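Local coordinates for SnoaL-like domain protein (Mycobacterium hassiacum, PDB 6P44) that probably isomerises 3-oxo-Delta5-steroids to their conjugated Delta4 forms, as a thermophile's ketosteroid isomerase, here an engineered variant holding 3,4-dinitrophenol, at residues S2-V11 against M100-I108. The protein carries 1 engineered substitution. Residues are numbered along the deposited sequence; the frame is centred on the assembly and turned at random.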
# COMPACT_ATOMS: atom_id res chain seq x y z
N SER B 2 -1.06 -18.93 -6.38
CA SER B 2 0.16 -18.43 -7.01
C SER B 2 1.17 -18.07 -5.94
O SER B 2 0.78 -17.84 -4.80
CB SER B 2 -0.13 -17.21 -7.87
OG SER B 2 -0.72 -16.19 -7.08
N THR B 3 2.43 -18.00 -6.30
CA THR B 3 3.47 -17.65 -5.34
C THR B 3 3.76 -16.16 -5.38
O THR B 3 3.43 -15.46 -6.34
CB THR B 3 4.75 -18.39 -5.68
OG1 THR B 3 5.24 -17.91 -6.93
CG2 THR B 3 4.52 -19.89 -5.76
N PRO B 4 4.43 -15.64 -4.35
CA PRO B 4 4.90 -14.25 -4.42
C PRO B 4 5.73 -13.95 -5.66
O PRO B 4 5.56 -12.89 -6.28
CB PRO B 4 5.65 -14.09 -3.09
CG PRO B 4 4.98 -15.04 -2.16
CD PRO B 4 4.64 -16.22 -3.01
N GLN B 5 6.61 -14.88 -6.06
CA GLN B 5 7.37 -14.66 -7.29
C GLN B 5 6.45 -14.53 -8.50
O GLN B 5 6.64 -13.64 -9.34
CB GLN B 5 8.37 -15.80 -7.52
CG GLN B 5 9.13 -15.65 -8.81
CD GLN B 5 10.01 -16.83 -9.10
OE1 GLN B 5 9.92 -17.88 -8.47
NE2 GLN B 5 10.88 -16.67 -10.08
N ASP B 6 5.45 -15.41 -8.61
CA ASP B 6 4.47 -15.30 -9.70
C ASP B 6 3.82 -13.93 -9.67
O ASP B 6 3.62 -13.30 -10.72
CB ASP B 6 3.34 -16.33 -9.53
CG ASP B 6 3.75 -17.77 -9.79
OD1 ASP B 6 4.63 -18.02 -10.65
OD2 ASP B 6 3.13 -18.66 -9.17
N ASN B 7 3.45 -13.47 -8.48
CA ASN B 7 2.71 -12.21 -8.38
C ASN B 7 3.60 -11.03 -8.74
O ASN B 7 3.14 -10.07 -9.38
CB ASN B 7 2.12 -12.06 -7.00
CG ASN B 7 1.15 -13.17 -6.67
OD1 ASN B 7 0.59 -13.83 -7.55
ND2 ASN B 7 0.92 -13.35 -5.38
N ALA B 8 4.87 -11.07 -8.35
CA ALA B 8 5.82 -10.05 -8.78
C ALA B 8 5.94 -10.04 -10.29
O ALA B 8 5.96 -8.97 -10.92
CB ALA B 8 7.17 -10.29 -8.11
N ASN B 9 6.04 -11.22 -10.89
CA ASN B 9 6.09 -11.31 -12.34
C ASN B 9 4.85 -10.68 -12.96
O ASN B 9 4.94 -10.00 -13.99
CB ASN B 9 6.18 -12.77 -12.78
CG ASN B 9 7.54 -13.39 -12.49
OD1 ASN B 9 8.53 -12.70 -12.23
ND2 ASN B 9 7.60 -14.71 -12.54
N THR B 10 3.68 -10.93 -12.38
CA THR B 10 2.46 -10.36 -12.93
C THR B 10 2.47 -8.84 -12.84
O THR B 10 2.04 -8.17 -13.78
CB THR B 10 1.25 -10.97 -12.23
OG1 THR B 10 1.28 -12.39 -12.46
CG2 THR B 10 -0.06 -10.35 -12.74
N VAL B 11 2.97 -8.29 -11.73
CA VAL B 11 3.11 -6.84 -11.64
C VAL B 11 4.00 -6.31 -12.76
O VAL B 11 3.70 -5.28 -13.37
CB VAL B 11 3.61 -6.40 -10.25
CG1 VAL B 11 3.97 -4.93 -10.26
CG2 VAL B 11 2.54 -6.69 -9.19
N MET B 100 -1.53 -4.52 -5.03
CA MET B 100 -2.36 -5.51 -5.70
C MET B 100 -2.46 -6.77 -4.84
O MET B 100 -1.53 -7.13 -4.11
CB MET B 100 -1.78 -5.88 -7.06
CG MET B 100 -1.98 -4.79 -8.09
SD MET B 100 -1.23 -5.27 -9.67
CE MET B 100 -1.87 -3.97 -10.73
N THR B 101 -3.61 -7.43 -4.91
CA THR B 101 -3.79 -8.74 -4.32
C THR B 101 -4.22 -9.71 -5.41
O THR B 101 -4.73 -9.30 -6.45
CB THR B 101 -4.81 -8.74 -3.17
OG1 THR B 101 -6.13 -8.60 -3.70
CG2 THR B 101 -4.53 -7.62 -2.17
N PHE B 102 -3.96 -10.99 -5.16
CA PHE B 102 -4.03 -12.01 -6.21
C PHE B 102 -4.87 -13.19 -5.75
O PHE B 102 -4.83 -13.58 -4.58
CB PHE B 102 -2.59 -12.46 -6.56
CG PHE B 102 -1.79 -11.35 -7.13
CD1 PHE B 102 -1.20 -10.41 -6.29
CD2 PHE B 102 -1.69 -11.18 -8.51
CE1 PHE B 102 -0.51 -9.35 -6.81
CE2 PHE B 102 -0.99 -10.12 -9.04
CZ PHE B 102 -0.43 -9.18 -8.19
N ASN B 103 -5.63 -13.74 -6.70
CA ASN B 103 -6.43 -14.93 -6.48
C ASN B 103 -5.56 -16.18 -6.52
O ASN B 103 -4.35 -16.13 -6.76
CB ASN B 103 -7.53 -15.02 -7.54
CG ASN B 103 -8.67 -14.10 -7.25
OD1 ASN B 103 -8.94 -13.79 -6.10
ND2 ASN B 103 -9.35 -13.66 -8.29
N ASP B 104 -6.19 -17.33 -6.29
CA ASP B 104 -5.45 -18.59 -6.29
C ASP B 104 -4.83 -18.88 -7.65
O ASP B 104 -3.77 -19.52 -7.72
CB ASP B 104 -6.37 -19.74 -5.87
CG ASP B 104 -6.74 -19.68 -4.40
OD1 ASP B 104 -6.06 -18.97 -3.63
OD2 ASP B 104 -7.71 -20.37 -4.02
N ASP B 105 -5.48 -18.45 -8.74
CA ASP B 105 -4.98 -18.68 -10.09
C ASP B 105 -4.00 -17.61 -10.56
O ASP B 105 -3.62 -17.60 -11.74
CB ASP B 105 -6.15 -18.79 -11.08
CG ASP B 105 -6.84 -17.45 -11.35
OD1 ASP B 105 -6.46 -16.42 -10.75
OD2 ASP B 105 -7.79 -17.45 -12.17
N GLY B 106 -3.61 -16.69 -9.68
CA GLY B 106 -2.61 -15.72 -10.02
C GLY B 106 -3.13 -14.47 -10.70
O GLY B 106 -2.34 -13.56 -10.95
N ARG B 107 -4.41 -14.40 -11.01
CA ARG B 107 -4.92 -13.17 -11.60
C ARG B 107 -5.22 -12.14 -10.51
O ARG B 107 -5.44 -12.48 -9.34
CB ARG B 107 -6.13 -13.45 -12.50
CG ARG B 107 -5.71 -14.21 -13.77
CD ARG B 107 -6.84 -14.35 -14.78
NE ARG B 107 -7.81 -15.35 -14.39
CZ ARG B 107 -8.91 -15.65 -15.08
NH1 ARG B 107 -9.17 -15.02 -16.22
NH2 ARG B 107 -9.74 -16.57 -14.64
N ILE B 108 -5.15 -10.87 -10.90
CA ILE B 108 -5.28 -9.76 -9.96
C ILE B 108 -6.70 -9.70 -9.43
O ILE B 108 -7.65 -9.54 -10.21
CB ILE B 108 -4.89 -8.42 -10.60
CG1 ILE B 108 -3.48 -8.47 -11.20
CG2 ILE B 108 -4.98 -7.31 -9.55
CD1 ILE B 108 -3.23 -7.30 -12.16
O HOH W 1 -2.53 -16.62 -4.88
O HOH W 2 0.26 -13.81 -10.32
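Asn7 lies flat over one face of the Phe102 ring: its amide plane is only 9° from the ring plane, and Asn7 CB makes a CH-pi contact 3.8 Å from the ring centroid. The ring's edge meets the next turn of the helix, where Thr10 CG2 sits 3.8 Å from Phe102 CE2 and Val11 CG2 sits near CZ. Val11 CG2 also reaches Met100 SD at 4.1 Å, while Thr10 CG2 brushes Ile108 CG1. Asn7 CG stands beside its backbone N, chi1 -60°, which swings the amide across the ring, and chi2 -23° turns OD1 toward Ser2. Two donors grip Asn7 OD1: Ser2 OG, in the carbonyl plane on a lone pair at 2.7 Å, and a water that also donates to Gly106 O and accepts from Thr10 OG1. This fixes the amide's rotation over the ring. A second water joins Ser2 OG to Asn103 O, and Ser2 N donates to Asp104 O at 3.1 Å. Gly106 closes the type I turn from Asn103, with its CA against Ser2 CB and OG. Ser2, just ahead of the Thr3-Asp6 capping box, thus ties this turn to the start of the helix. Val77 of strand 76-85 touches both Asn7 and Phe102. The N-terminal helix lying on the curved sheet beside a beta hairpin is the arrangement of the NTF2-like alpha+beta fold, to which SnoaL-like proteins and ketosteroid isomerases belong.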